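Local atomic coordinates of WGR domain-containing protein (Bacteroides fragilis, PDB entry 2RA8), a protein that is of unknown function but joins an N-terminal WGR domain to a leucine-rich-repeat domain. Residues A296-K307 against M323-M333. Numbering follows the deposited sequence.
Sequences ARLLLDHVDKIK and MKKELQKSLPM
Leu300 is the knob of this helix pair, set into a hole made by Met323, Glu326, Leu327 and Ser330. Its two methyls part company: CD2 presses on Ser330 CB at 3.5 Å, while CD1 meets Met323 SE and lies against a face of the Glu326 carboxylate. Leu327 runs roughly at right angles to Leu300, its CD2 3.8 Å from Leu300 CG, and its CD1 reaches Ala296 CB. With CG anti to the backbone N (chi1 174°), the selenomethionine Met323 folds back over Ala296, and its CE covers one face of the Arg297 guanidinium, near its margin rather than its centre. Segments 296-300 and 323-330 run in the same general direction, 27° apart, beside the parallel sheet of the leucine-rich-repeat domain, with strand 311-313 between them in the chain. At the edge of the apolar layer, Arg297 NH2 reaches Glu326 OE2 at 2.6 Å, a salt bridge in the guanidinium plane but weak as a hydrogen bond, the two planar groups turned 40° apart. Arg297 NE also pairs with Asp301 OD1 at 3.6 Å. Further along the chain, Ile306 CD1 meets Leu331 CD2 at 3.9 Å, and the doubly bent selenomethionine Met333 brings CE against Lys307 CA. Both Ile306 and Met333 also touch Ile312.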
loop_
_atom_site.group_PDB
_atom_site.type_symbol
_atom_site.label_atom_id
_atom_site.label_comp_id
_atom_site.label_asym_id
_atom_site.label_seq_id
_atom_site.Cartn_x
_atom_site.Cartn_y
_atom_site.Cartn_z
ATOM N N ALA A 296 15.735 -12.964 18.473
ATOM C CA ALA A 296 14.616 -13.811 18.885
ATOM C C ALA A 296 15.083 -14.821 19.897
ATOM O O ALA A 296 14.346 -15.200 20.810
ATOM C CB ALA A 296 14.031 -14.523 17.681
ATOM N N ARG A 297 16.322 -15.265 19.722
ATOM C CA ARG A 297 16.959 -16.237 20.602
ATOM C C ARG A 297 16.809 -15.821 22.052
ATOM O O ARG A 297 16.461 -16.631 22.921
ATOM C CB ARG A 297 18.449 -16.319 20.266
ATOM C CG ARG A 297 19.012 -17.711 20.016
ATOM C CD ARG A 297 18.984 -18.581 21.257
ATOM N NE ARG A 297 17.778 -19.402 21.337
ATOM C CZ ARG A 297 17.426 -20.304 20.424
ATOM N NH1 ARG A 297 18.184 -20.499 19.353
ATOM N NH2 ARG A 297 16.325 -21.029 20.587
ATOM N N LEU A 298 17.085 -14.549 22.319
ATOM C CA LEU A 298 16.997 -14.023 23.673
ATOM C C LEU A 298 15.626 -14.250 24.258
ATOM O O LEU A 298 15.492 -14.637 25.423
ATOM C CB LEU A 298 17.326 -12.529 23.684
ATOM C CG LEU A 298 18.654 -12.089 23.048
ATOM C CD1 LEU A 298 18.764 -10.588 23.154
ATOM C CD2 LEU A 298 19.836 -12.751 23.731
ATOM N N LEU A 299 14.595 -14.016 23.451
ATOM C CA LEU A 299 13.226 -14.207 23.907
ATOM C C LEU A 299 13.011 -15.626 24.332
ATOM O O LEU A 299 12.476 -15.882 25.413
ATOM C CB LEU A 299 12.231 -13.874 22.798
ATOM C CG LEU A 299 12.146 -12.423 22.342
ATOM C CD1 LEU A 299 11.334 -12.357 21.056
ATOM C CD2 LEU A 299 11.514 -11.573 23.436
ATOM N N LEU A 300 13.417 -16.560 23.476
ATOM C CA LEU A 300 13.263 -17.984 23.765
ATOM C C LEU A 300 14.043 -18.437 24.981
ATOM O O LEU A 300 13.625 -19.371 25.663
ATOM C CB LEU A 300 13.681 -18.829 22.554
ATOM C CG LEU A 300 12.790 -18.723 21.320
ATOM C CD1 LEU A 300 13.397 -19.514 20.172
ATOM C CD2 LEU A 300 11.401 -19.234 21.652
ATOM N N ASP A 301 15.177 -17.788 25.253
ATOM C CA ASP A 301 16.002 -18.127 26.415
ATOM C C ASP A 301 15.446 -17.503 27.672
ATOM O O ASP A 301 15.973 -17.712 28.765
ATOM C CB ASP A 301 17.448 -17.620 26.247
ATOM C CG ASP A 301 18.226 -18.364 25.165
ATOM O OD1 ASP A 301 17.943 -19.553 24.919
ATOM O OD2 ASP A 301 19.145 -17.758 24.576
ATOM N N HIS A 302 14.380 -16.723 27.524
ATOM C CA HIS A 302 13.768 -16.041 28.661
ATOM C C HIS A 302 12.270 -15.980 28.560
ATOM O O HIS A 302 11.678 -14.918 28.756
ATOM C CB HIS A 302 14.304 -14.614 28.757
ATOM C CG HIS A 302 15.760 -14.536 29.082
ATOM N ND1 HIS A 302 16.265 -14.887 30.317
ATOM C CD2 HIS A 302 16.821 -14.143 28.338
ATOM C CE1 HIS A 302 17.575 -14.713 30.318
ATOM N NE2 HIS A 302 17.937 -14.263 29.130
ATOM N N VAL A 303 11.640 -17.110 28.251
ATOM C CA VAL A 303 10.186 -17.154 28.133
ATOM C C VAL A 303 9.542 -16.727 29.432
ATOM O O VAL A 303 8.457 -16.148 29.440
ATOM C CB VAL A 303 9.700 -18.573 27.784
ATOM C CG1 VAL A 303 8.209 -18.557 27.499
ATOM C CG2 VAL A 303 10.471 -19.105 26.582
ATOM N N ASP A 304 10.220 -17.003 30.541
ATOM C CA ASP A 304 9.712 -16.655 31.866
ATOM C C ASP A 304 9.388 -15.186 32.015
ATOM O O ASP A 304 8.382 -14.824 32.626
ATOM C CB ASP A 304 10.728 -17.070 32.945
ATOM C CG ASP A 304 12.064 -16.351 32.804
ATOM O OD1 ASP A 304 12.580 -16.258 31.666
ATOM O OD2 ASP A 304 12.607 -15.892 33.834
ATOM N N LYS A 305 10.234 -14.328 31.454
ATOM C CA LYS A 305 10.029 -12.886 31.545
ATOM C C LYS A 305 8.988 -12.315 30.621
ATOM O O LYS A 305 8.490 -11.216 30.863
ATOM C CB LYS A 305 11.336 -12.139 31.273
ATOM C CG LYS A 305 12.414 -12.343 32.307
ATOM C CD LYS A 305 13.628 -11.514 31.959
ATOM C CE LYS A 305 14.702 -11.627 33.022
ATOM N NZ LYS A 305 15.869 -10.759 32.696
ATOM N N ILE A 306 8.641 -13.041 29.562
ATOM C CA ILE A 306 7.676 -12.521 28.602
ATOM C C ILE A 306 6.360 -13.246 28.452
ATOM O O ILE A 306 5.447 -12.735 27.800
ATOM C CB ILE A 306 8.320 -12.409 27.201
ATOM C CG1 ILE A 306 8.687 -13.800 26.672
ATOM C CG2 ILE A 306 9.548 -11.529 27.279
ATOM C CD1 ILE A 306 9.153 -13.805 25.228
ATOM N N LYS A 307 6.235 -14.419 29.065
ATOM C CA LYS A 307 5.018 -15.221 28.945
ATOM C C LYS A 307 3.743 -14.558 29.386
ATOM O O LYS A 307 2.661 -15.116 29.223
ATOM C CB LYS A 307 5.181 -16.550 29.697
ATOM C CG LYS A 307 5.508 -16.416 31.178
ATOM C CD LYS A 307 5.625 -17.788 31.831
ATOM C CE LYS A 307 5.877 -17.684 33.329
ATOM N NZ LYS A 307 5.964 -19.031 33.957
HETATM N N MSE A 323 13.587 -20.339 12.854
HETATM C CA MSE A 323 13.416 -19.561 14.084
HETATM C C MSE A 323 11.970 -19.154 14.260
HETATM O O MSE A 323 11.440 -19.155 15.383
HETATM C CB MSE A 323 14.310 -18.311 14.061
HETATM C CG MSE A 323 14.087 -17.364 15.237
HETATM SE SE MSE A 323 14.306 -18.204 16.980
HETATM C CE MSE A 323 16.234 -18.085 17.109
ATOM N N LYS A 324 11.313 -18.802 13.158
ATOM C CA LYS A 324 9.909 -18.422 13.217
ATOM C C LYS A 324 9.062 -19.600 13.649
ATOM O O LYS A 324 8.093 -19.431 14.390
ATOM C CB LYS A 324 9.431 -17.870 11.858
ATOM C CG LYS A 324 9.929 -16.448 11.564
ATOM C CD LYS A 324 9.398 -15.903 10.235
ATOM C CE LYS A 324 10.092 -16.566 9.052
ATOM N NZ LYS A 324 9.552 -16.104 7.741
ATOM N N LYS A 325 9.427 -20.807 13.215
ATOM C CA LYS A 325 8.682 -22.002 13.616
ATOM C C LYS A 325 8.839 -22.185 15.109
ATOM O O LYS A 325 7.867 -22.436 15.820
ATOM C CB LYS A 325 9.228 -23.257 12.928
ATOM C CG LYS A 325 9.192 -23.249 11.411
ATOM C CD LYS A 325 7.786 -23.402 10.853
ATOM C CE LYS A 325 7.826 -23.466 9.327
ATOM N NZ LYS A 325 6.494 -23.726 8.719
ATOM N N GLU A 326 10.077 -22.059 15.584
ATOM C CA GLU A 326 10.388 -22.220 17.003
ATOM C C GLU A 326 9.642 -21.216 17.828
ATOM O O GLU A 326 9.035 -21.557 18.843
ATOM C CB GLU A 326 11.884 -22.043 17.251
ATOM C CG GLU A 326 12.385 -22.787 18.485
ATOM C CD GLU A 326 13.867 -22.580 18.740
ATOM O OE1 GLU A 326 14.635 -22.505 17.757
ATOM O OE2 GLU A 326 14.268 -22.505 19.921
ATOM N N LEU A 327 9.685 -19.962 17.395
ATOM C CA LEU A 327 8.991 -18.888 18.096
ATOM C C LEU A 327 7.518 -19.167 18.143
ATOM O O LEU A 327 6.869 -18.981 19.174
ATOM C CB LEU A 327 9.223 -17.553 17.386
ATOM C CG LEU A 327 10.634 -16.985 17.494
ATOM C CD1 LEU A 327 10.816 -15.882 16.474
ATOM C CD2 LEU A 327 10.871 -16.475 18.912
ATOM N N GLN A 328 6.980 -19.623 17.017
ATOM C CA GLN A 328 5.560 -19.933 16.906
ATOM C C GLN A 328 5.141 -20.972 17.928
ATOM O O GLN A 328 4.158 -20.791 18.651
ATOM C CB GLN A 328 5.255 -20.471 15.502
ATOM C CG GLN A 328 4.087 -19.809 14.774
ATOM C CD GLN A 328 4.471 -18.502 14.106
ATOM O OE1 GLN A 328 3.679 -17.912 13.371
ATOM N NE2 GLN A 328 5.690 -18.043 14.358
ATOM N N LYS A 329 5.902 -22.062 18.000
ATOM C CA LYS A 329 5.596 -23.163 18.910
ATOM C C LYS A 329 5.998 -22.962 20.353
ATOM O O LYS A 329 5.332 -23.474 21.253
ATOM C CB LYS A 329 6.241 -24.455 18.399
ATOM C CG LYS A 329 5.687 -25.718 19.039
ATOM C CD LYS A 329 6.443 -26.955 18.577
ATOM C CE LYS A 329 5.708 -28.231 18.973
ATOM N NZ LYS A 329 5.435 -28.297 20.435
ATOM N N SER A 330 7.082 -22.228 20.587
ATOM C CA SER A 330 7.564 -21.997 21.946
ATOM C C SER A 330 6.950 -20.814 22.675
ATOM O O SER A 330 7.001 -20.755 23.902
ATOM C CB SER A 330 9.089 -21.848 21.941
ATOM O OG SER A 330 9.714 -23.029 21.464
ATOM N N LEU A 331 6.372 -19.864 21.945
ATOM C CA LEU A 331 5.752 -18.710 22.599
ATOM C C LEU A 331 4.257 -18.895 22.696
ATOM O O LEU A 331 3.590 -19.172 21.703
ATOM C CB LEU A 331 6.095 -17.414 21.846
ATOM C CG LEU A 331 7.588 -17.037 21.878
ATOM C CD1 LEU A 331 7.807 -15.693 21.209
ATOM C CD2 LEU A 331 8.071 -16.980 23.322
ATOM N N PRO A 332 3.697 -18.749 23.910
ATOM C CA PRO A 332 2.258 -18.914 24.141
ATOM C C PRO A 332 1.325 -17.813 23.706
ATOM O O PRO A 332 0.132 -18.054 23.540
ATOM C CB PRO A 332 2.181 -19.152 25.647
ATOM C CG PRO A 332 3.275 -18.266 26.161
ATOM C CD PRO A 332 4.410 -18.553 25.190
HETATM N N MSE A 333 1.833 -16.601 23.510
HETATM C CA MSE A 333 0.949 -15.510 23.114
HETATM C C MSE A 333 1.012 -15.184 21.649
HETATM O O MSE A 333 1.821 -15.731 20.898
HETATM C CB MSE A 333 1.258 -14.244 23.923
HETATM C CG MSE A 333 2.418 -13.404 23.400
HETATM SE SE MSE A 333 4.113 -14.326 23.314
HETATM C CE MSE A 333 4.515 -14.372 25.202
#